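Local atomic coordinates of uncharacterized protein (Bacteroides eggerthii DSM 20697, PDB entry 4ECO), a protein that is of unknown function but folds as a leucine-rich repeat solenoid, a scaffold that in many relatives serves protein binding. Residues L520-P532 with G551-T563. Sequence-based numbering, arbitrary orientation.
Sequences LSYNSFSKFPTQP and GNRTLREWPEGIT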
ATOM      1  N   LEU A 520       4.244  27.308   5.192  1.00 39.84           N
ATOM      2  CA  LEU A 520       4.589  27.648   6.569  1.00 39.89           C
ATOM      3  C   LEU A 520       3.317  27.940   7.389  1.00 41.72           C
ATOM      4  O   LEU A 520       3.398  28.557   8.456  1.00 39.74           O
ATOM      5  CB  LEU A 520       5.533  28.881   6.586  1.00 40.62           C
ATOM      6  CG  LEU A 520       6.816  28.801   5.743  1.00 44.06           C
ATOM      7  CD1 LEU A 520       7.406  30.147   5.567  1.00 43.53           C
ATOM      8  CD2 LEU A 520       7.821  27.831   6.347  1.00 46.56           C
ATOM      9  N   SER A 521       2.147  27.495   6.891  1.00 38.03           N
ATOM     10  CA  SER A 521       0.891  27.723   7.576  1.00 38.13           C
ATOM     11  C   SER A 521       0.896  27.021   8.922  1.00 44.86           C
ATOM     12  O   SER A 521       1.441  25.904   9.043  1.00 42.99           O
ATOM     13  CB  SER A 521      -0.284  27.253   6.738  1.00 38.56           C
ATOM     14  OG  SER A 521      -0.461  28.085   5.607  1.00 44.31           O
ATOM     15  N   TYR A 522       0.315  27.708   9.947  1.00 42.19           N
ATOM     16  CA  TYR A 522       0.213  27.217  11.329  1.00 42.04           C
ATOM     17  C   TYR A 522       1.584  27.150  11.968  1.00 46.44           C
ATOM     18  O   TYR A 522       2.094  26.077  12.296  1.00 46.27           O
ATOM     19  CB  TYR A 522      -0.488  25.855  11.396  1.00 42.09           C
ATOM     20  CG  TYR A 522      -1.915  25.942  10.929  1.00 43.48           C
ATOM     21  CD1 TYR A 522      -2.927  26.305  11.806  1.00 45.77           C
ATOM     22  CD2 TYR A 522      -2.257  25.685   9.598  1.00 43.05           C
ATOM     23  CE1 TYR A 522      -4.254  26.370  11.389  1.00 46.86           C
ATOM     24  CE2 TYR A 522      -3.583  25.761   9.168  1.00 43.50           C
ATOM     25  CZ  TYR A 522      -4.577  26.132  10.069  1.00 51.46           C
ATOM     26  OH  TYR A 522      -5.906  26.226   9.724  1.00 54.43           O
ATOM     27  N   ASN A 523       2.168  28.325  12.144  1.00 43.14           N
ATOM     28  CA  ASN A 523       3.469  28.500  12.743  1.00 43.14           C
ATOM     29  C   ASN A 523       3.446  29.767  13.618  1.00 48.80           C
ATOM     30  O   ASN A 523       2.369  30.228  13.990  1.00 47.59           O
ATOM     31  CB  ASN A 523       4.564  28.513  11.673  1.00 42.49           C
ATOM     32  CG  ASN A 523       5.089  27.122  11.403  1.00 54.52           C
ATOM     33  OD1 ASN A 523       5.771  26.529  12.237  1.00 41.52           O
ATOM     34  ND2 ASN A 523       4.775  26.565  10.245  1.00 42.63           N
ATOM     35  N   SER A 524       4.608  30.293  14.008  1.00 48.19           N
ATOM     36  CA  SER A 524       4.618  31.392  14.964  1.00 49.01           C
ATOM     37  C   SER A 524       5.394  32.614  14.488  1.00 51.06           C
ATOM     38  O   SER A 524       5.860  33.385  15.319  1.00 52.65           O
ATOM     39  CB  SER A 524       5.207  30.895  16.279  1.00 53.33           C
ATOM     40  OG  SER A 524       4.486  29.752  16.711  1.00 60.01           O
ATOM     41  N   PHE A 525       5.471  32.829  13.181  1.00 45.44           N
ATOM     42  CA  PHE A 525       6.150  33.996  12.627  1.00 45.61           C
ATOM     43  C   PHE A 525       5.447  35.276  12.999  1.00 51.39           C
ATOM     44  O   PHE A 525       4.226  35.374  12.826  1.00 51.85           O
ATOM     45  CB  PHE A 525       6.237  33.911  11.080  1.00 45.60           C
ATOM     46  CG  PHE A 525       7.172  32.837  10.586  1.00 45.07           C
ATOM     47  CD1 PHE A 525       8.551  33.064  10.521  1.00 47.38           C
ATOM     48  CD2 PHE A 525       6.686  31.584  10.224  1.00 43.13           C
ATOM     49  CE1 PHE A 525       9.426  32.054  10.094  1.00 46.96           C
ATOM     50  CE2 PHE A 525       7.558  30.574   9.812  1.00 45.11           C
ATOM     51  CZ  PHE A 525       8.919  30.814   9.743  1.00 44.75           C
ATOM     52  N   SER A 526       6.222  36.255  13.488  1.00 48.26           N
ATOM     53  CA  SER A 526       5.759  37.621  13.775  1.00 49.35           C
ATOM     54  C   SER A 526       6.423  38.577  12.769  1.00 52.83           C
ATOM     55  O   SER A 526       5.833  39.610  12.402  1.00 53.18           O
ATOM     56  CB  SER A 526       6.048  38.013  15.212  1.00 55.17           C
ATOM     57  OG  SER A 526       7.368  37.614  15.529  1.00 72.17           O
ATOM     58  N   LYS A 527       7.636  38.171  12.295  1.00 47.68           N
ATOM     59  CA  LYS A 527       8.449  38.792  11.249  1.00 47.93           C
ATOM     60  C   LYS A 527       8.387  37.904  10.034  1.00 51.10           C
ATOM     61  O   LYS A 527       8.754  36.725  10.127  1.00 51.98           O
ATOM     62  CB  LYS A 527       9.911  39.003  11.707  1.00 52.56           C
ATOM     63  CG  LYS A 527      10.744  39.845  10.718  1.00 76.59           C
ATOM     64  CD  LYS A 527      12.225  39.474  10.686  1.00 95.86           C
ATOM     65  CE  LYS A 527      13.077  40.145  11.761  1.00115.96           C
ATOM     66  NZ  LYS A 527      13.326  41.595  11.486  1.00128.28           N
ATOM     67  N   PHE A 528       7.945  38.450   8.896  1.00 45.41           N
ATOM     68  CA  PHE A 528       7.756  37.680   7.679  1.00 43.75           C
ATOM     69  C   PHE A 528       9.055  36.995   7.169  1.00 47.57           C
ATOM     70  O   PHE A 528      10.044  37.674   6.885  1.00 46.78           O
ATOM     71  CB  PHE A 528       7.170  38.546   6.553  1.00 45.49           C
ATOM     72  CG  PHE A 528       6.419  37.713   5.532  1.00 45.73           C
ATOM     73  CD1 PHE A 528       7.103  36.987   4.560  1.00 48.23           C
ATOM     74  CD2 PHE A 528       5.033  37.609   5.582  1.00 45.38           C
ATOM     75  CE1 PHE A 528       6.413  36.174   3.666  1.00 48.19           C
ATOM     76  CE2 PHE A 528       4.350  36.806   4.688  1.00 47.18           C
ATOM     77  CZ  PHE A 528       5.041  36.108   3.726  1.00 46.13           C
ATOM     78  N   PRO A 529       9.034  35.646   6.991  1.00 44.60           N
ATOM     79  CA  PRO A 529      10.209  34.964   6.419  1.00 44.71           C
ATOM     80  C   PRO A 529      10.250  35.215   4.907  1.00 47.90           C
ATOM     81  O   PRO A 529       9.645  34.488   4.110  1.00 47.06           O
ATOM     82  CB  PRO A 529       9.981  33.492   6.782  1.00 45.62           C
ATOM     83  CG  PRO A 529       8.499  33.354   6.871  1.00 48.94           C
ATOM     84  CD  PRO A 529       7.929  34.692   7.251  1.00 45.16           C
ATOM     85  N   THR A 530      10.914  36.302   4.523  1.00 43.38           N
ATOM     86  CA  THR A 530      10.969  36.714   3.129  1.00 42.82           C
ATOM     87  C   THR A 530      11.970  35.878   2.311  1.00 48.83           C
ATOM     88  O   THR A 530      11.887  35.893   1.086  1.00 48.41           O
ATOM     89  CB  THR A 530      11.323  38.219   3.043  1.00 45.06           C
ATOM     90  OG1 THR A 530      12.544  38.465   3.746  1.00 51.08           O
ATOM     91  CG2 THR A 530      10.228  39.126   3.612  1.00 33.37           C
ATOM     92  N   GLN A 531      12.919  35.173   2.968  1.00 47.33           N
ATOM     93  CA  GLN A 531      14.002  34.418   2.316  1.00 47.52           C
ATOM     94  C   GLN A 531      13.489  33.487   1.187  1.00 52.10           C
ATOM     95  O   GLN A 531      14.067  33.567   0.098  1.00 52.08           O
ATOM     96  CB  GLN A 531      14.841  33.603   3.318  1.00 48.47           C
ATOM     97  CG  GLN A 531      15.450  34.413   4.446  1.00 43.48           C
ATOM     98  CD  GLN A 531      14.610  34.422   5.699  1.00 64.53           C
ATOM     99  OE1 GLN A 531      13.377  34.472   5.663  1.00 57.07           O
ATOM    100  NE2 GLN A 531      15.267  34.414   6.855  1.00 63.03           N
ATOM    101  N   PRO A 532      12.418  32.653   1.361  1.00 48.22           N
ATOM    102  CA  PRO A 532      11.989  31.784   0.243  1.00 47.54           C
ATOM    103  C   PRO A 532      11.411  32.558  -0.959  1.00 50.84           C
ATOM    104  O   PRO A 532      11.232  31.959  -2.027  1.00 52.50           O
ATOM    105  CB  PRO A 532      10.909  30.882   0.878  1.00 48.36           C
ATOM    106  CG  PRO A 532      11.125  30.974   2.350  1.00 51.99           C
ATOM    107  CD  PRO A 532      11.614  32.373   2.571  1.00 48.92           C
ATOM    108  N   GLY A 551      -1.915  32.085  21.912  1.00 64.39           N
ATOM    109  CA  GLY A 551      -2.968  32.161  20.898  1.00 62.82           C
ATOM    110  C   GLY A 551      -3.155  33.511  20.233  1.00 65.30           C
ATOM    111  O   GLY A 551      -4.207  33.777  19.644  1.00 65.73           O
ATOM    112  N   ASN A 552      -2.139  34.368  20.314  1.00 59.86           N
ATOM    113  CA  ASN A 552      -2.179  35.681  19.704  1.00 59.41           C
ATOM    114  C   ASN A 552      -1.758  35.575  18.244  1.00 62.17           C
ATOM    115  O   ASN A 552      -0.916  34.738  17.900  1.00 60.98           O
ATOM    116  CB  ASN A 552      -1.281  36.667  20.468  1.00 59.00           C
ATOM    117  CG  ASN A 552      -1.579  36.804  21.947  1.00 73.77           C
ATOM    118  OD1 ASN A 552      -0.679  37.096  22.737  1.00 69.79           O
ATOM    119  ND2 ASN A 552      -2.827  36.567  22.373  1.00 60.29           N
ATOM    120  N   ARG A 553      -2.364  36.412  17.380  1.00 57.23           N
ATOM    121  CA  ARG A 553      -2.066  36.463  15.950  1.00 54.84           C
ATOM    122  C   ARG A 553      -0.785  37.249  15.777  1.00 58.48           C
ATOM    123  O   ARG A 553      -0.779  38.487  15.913  1.00 60.01           O
ATOM    124  CB  ARG A 553      -3.232  37.077  15.164  1.00 52.32           C
ATOM    125  CG  ARG A 553      -4.520  36.293  15.277  1.00 50.33           C
ATOM    126  CD  ARG A 553      -5.463  36.705  14.194  1.00 54.94           C
ATOM    127  NE  ARG A 553      -6.709  35.940  14.235  1.00 60.25           N
ATOM    128  CZ  ARG A 553      -7.616  35.934  13.259  1.00 66.19           C
ATOM    129  NH1 ARG A 553      -7.416  36.637  12.147  1.00 49.53           N
ATOM    130  NH2 ARG A 553      -8.725  35.228  13.389  1.00 43.80           N
ATOM    131  N   THR A 554       0.317  36.517  15.551  1.00 52.45           N
ATOM    132  CA  THR A 554       1.678  37.061  15.460  1.00 51.44           C
ATOM    133  C   THR A 554       1.982  37.802  14.160  1.00 51.10           C
ATOM    134  O   THR A 554       2.717  38.780  14.234  1.00 51.58           O
ATOM    135  CB  THR A 554       2.715  35.942  15.624  1.00 59.37           C
ATOM    136  OG1 THR A 554       2.401  34.854  14.747  1.00 57.97           O
ATOM    137  CG2 THR A 554       2.828  35.442  17.058  1.00 54.81           C
ATOM    138  N   LEU A 555       1.459  37.355  12.985  1.00 44.47           N
ATOM    139  CA  LEU A 555       1.820  37.981  11.710  1.00 43.00           C
ATOM    140  C   LEU A 555       0.934  39.173  11.362  1.00 49.40           C
ATOM    141  O   LEU A 555      -0.231  39.030  10.983  1.00 49.45           O
ATOM    142  CB  LEU A 555       1.824  36.982  10.560  1.00 40.87           C
ATOM    143  CG  LEU A 555       2.499  37.434   9.267  1.00 42.63           C
ATOM    144  CD1 LEU A 555       3.994  37.686   9.466  1.00 42.44           C
ATOM    145  CD2 LEU A 555       2.269  36.419   8.166  1.00 42.33           C
ATOM    146  N   ARG A 556       1.550  40.362  11.460  1.00 47.09           N
ATOM    147  CA  ARG A 556       0.922  41.651  11.192  1.00 48.20           C
ATOM    148  C   ARG A 556       1.557  42.309   9.942  1.00 52.36           C
ATOM    149  O   ARG A 556       0.942  43.205   9.345  1.00 50.87           O
ATOM    150  CB  ARG A 556       1.041  42.565  12.437  1.00 49.49           C
ATOM    151  CG  ARG A 556       0.256  42.013  13.641  1.00 59.56           C
ATOM    152  CD  ARG A 556       0.587  42.655  14.964  1.00 66.85           C
ATOM    153  NE  ARG A 556      -0.054  43.960  15.085  1.00 86.65           N
ATOM    154  CZ  ARG A 556       0.332  44.908  15.931  1.00111.75           C
ATOM    155  NH1 ARG A 556       1.372  44.710  16.731  1.00103.82           N
ATOM    156  NH2 ARG A 556      -0.304  46.073  15.967  1.00103.73           N
ATOM    157  N   GLU A 557       2.749  41.792   9.517  1.00 48.19           N
ATOM    158  CA  GLU A 557       3.584  42.271   8.414  1.00 47.82           C
ATOM    159  C   GLU A 557       3.230  41.620   7.056  1.00 52.53           C
ATOM    160  O   GLU A 557       3.321  40.399   6.890  1.00 50.14           O
ATOM    161  CB  GLU A 557       5.078  41.988   8.746  1.00 49.12           C
ATOM    162  CG  GLU A 557       6.112  42.410   7.703  1.00 55.54           C
ATOM    163  CD  GLU A 557       7.518  41.843   7.852  1.00 75.09           C
ATOM    164  OE1 GLU A 557       7.824  41.291   8.934  1.00 78.11           O
ATOM    165  OE2 GLU A 557       8.313  41.946   6.882  1.00 62.17           O
ATOM    166  N   TRP A 558       2.914  42.468   6.060  1.00 51.10           N
ATOM    167  CA  TRP A 558       2.682  42.027   4.687  1.00 49.41           C
ATOM    168  C   TRP A 558       4.044  41.914   3.991  1.00 52.74           C
ATOM    169  O   TRP A 558       4.863  42.824   4.139  1.00 55.11           O
ATOM    170  CB  TRP A 558       1.737  42.989   3.939  1.00 48.18           C
ATOM    171  CG  TRP A 558       1.687  42.749   2.450  1.00 48.29           C
ATOM    172  CD1 TRP A 558       2.496  43.308   1.499  1.00 51.03           C
ATOM    173  CD2 TRP A 558       0.838  41.816   1.758  1.00 46.95           C
ATOM    174  NE1 TRP A 558       2.198  42.789   0.262  1.00 49.15           N
ATOM    175  CE2 TRP A 558       1.172  41.884   0.388  1.00 49.98           C
ATOM    176  CE3 TRP A 558      -0.203  40.955   2.161  1.00 47.11           C
ATOM    177  CZ2 TRP A 558       0.496  41.131  -0.585  1.00 48.35           C
ATOM    178  CZ3 TRP A 558      -0.880  40.221   1.195  1.00 47.40           C
ATOM    179  CH2 TRP A 558      -0.518  40.301  -0.157  1.00 47.86           C
ATOM    180  N   PRO A 559       4.307  40.848   3.211  1.00 46.48           N
ATOM    181  CA  PRO A 559       5.599  40.752   2.515  1.00 45.44           C
ATOM    182  C   PRO A 559       5.684  41.734   1.331  1.00 48.91           C
ATOM    183  O   PRO A 559       5.423  41.359   0.172  1.00 47.91           O
ATOM    184  CB  PRO A 559       5.623  39.297   2.055  1.00 46.55           C
ATOM    185  CG  PRO A 559       4.161  38.976   1.790  1.00 51.41           C
ATOM    186  CD  PRO A 559       3.440  39.688   2.904  1.00 47.82           C
ATOM    187  N   GLU A 560       6.037  43.004   1.623  1.00 44.48           N
ATOM    188  CA  GLU A 560       6.136  44.019   0.575  1.00 44.90           C
ATOM    189  C   GLU A 560       7.183  43.600  -0.438  1.00 50.29           C
ATOM    190  O   GLU A 560       8.272  43.175  -0.054  1.00 51.78           O
ATOM    191  CB  GLU A 560       6.429  45.410   1.141  1.00 47.13           C
ATOM    192  CG  GLU A 560       5.299  45.999   1.973  1.00 51.19           C
ATOM    193  CD  GLU A 560       4.038  46.457   1.262  1.00 66.73           C
ATOM    194  OE1 GLU A 560       4.030  46.570   0.008  1.00 60.04           O
ATOM    195  OE2 GLU A 560       3.056  46.734   1.991  1.00 53.58           O
ATOM    196  N   GLY A 561       6.780  43.582  -1.700  1.00 45.88           N
ATOM    197  CA  GLY A 561       7.624  43.129  -2.790  1.00 45.74           C
ATOM    198  C   GLY A 561       7.226  41.781  -3.360  1.00 50.56           C
ATOM    199  O   GLY A 561       7.703  41.418  -4.436  1.00 52.20           O
ATOM    200  N   ILE A 562       6.328  41.041  -2.677  1.00 45.56           N
ATOM    201  CA  ILE A 562       5.880  39.712  -3.120  1.00 43.80           C
ATOM    202  C   ILE A 562       5.249  39.773  -4.545  1.00 51.98           C
ATOM    203  O   ILE A 562       5.348  38.787  -5.280  1.00 52.53           O
ATOM    204  CB  ILE A 562       4.930  39.031  -2.102  1.00 44.28           C
ATOM    205  CG1 ILE A 562       4.867  37.505  -2.342  1.00 42.22           C
ATOM    206  CG2 ILE A 562       3.538  39.694  -2.026  1.00 43.75           C
ATOM    207  CD1 ILE A 562       4.499  36.625  -1.088  1.00 25.84           C
ATOM    208  N   THR A 563       4.681  40.926  -4.966  1.00 50.98           N
ATOM    209  CA  THR A 563       4.097  41.028  -6.318  1.00 51.27           C
ATOM    210  C   THR A 563       5.202  40.975  -7.385  1.00 55.79           C
ATOM    211  O   THR A 563       4.899  40.775  -8.563  1.00 55.44           O
ATOM    212  CB  THR A 563       3.239  42.279  -6.482  1.00 55.62           C
ATOM    213  OG1 THR A 563       4.051  43.447  -6.377  1.00 58.00           O
ATOM    214  CG2 THR A 563       2.061  42.315  -5.511  1.00 49.39           C
TER
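Phe528 and Pro559 meet where two successive coils of a leucine-rich repeat solenoid stack, in the loops that follow the parallel strands 517-519 and 540-542. Here the two coils are joined, beyond their strands, by a proline of one turn that lays its CB-CG-CD side over one face of an aromatic ring of the turn before. Pro559 CB sits 3.5 Å from the centroid of the Phe528 ring, only 8° off the ring normal, a CH-pi contact, while CG and CD spread over the same ring toward CE2. A chi1 of -155°, which turns CG away from the backbone N, brings the Phe528 ring beneath this proline, and Leu555 CD2 approaches CD2 of the ring obliquely at 4.0 Å. Cut back to an alanine, this position would probably leave Pro559 and Leu555 without their shared apolar partner and open a gap between the coils. The backbone of Phe528 is gripped as well: its N donates to Glu557 OE1 at 2.8 Å in a nearly straight bond (165°), reaching the carboxylate from above its plane. The glutamate chain extends alongside Lys527, whose NZ remains 6.1 Å from OE1, too far for a salt bridge. Asn523, its side-chain amide hydrogen-bonded to the backbone of Leu495 and Leu500, ties the earlier loop to the preceding coil. Earlier in both segments, Ser526 CA lies 3.3 Å from Thr554 O in a CA-H...O contact, and Thr554 OG1 donates to Phe525 O at 2.7 Å, from above the carbonyl plane.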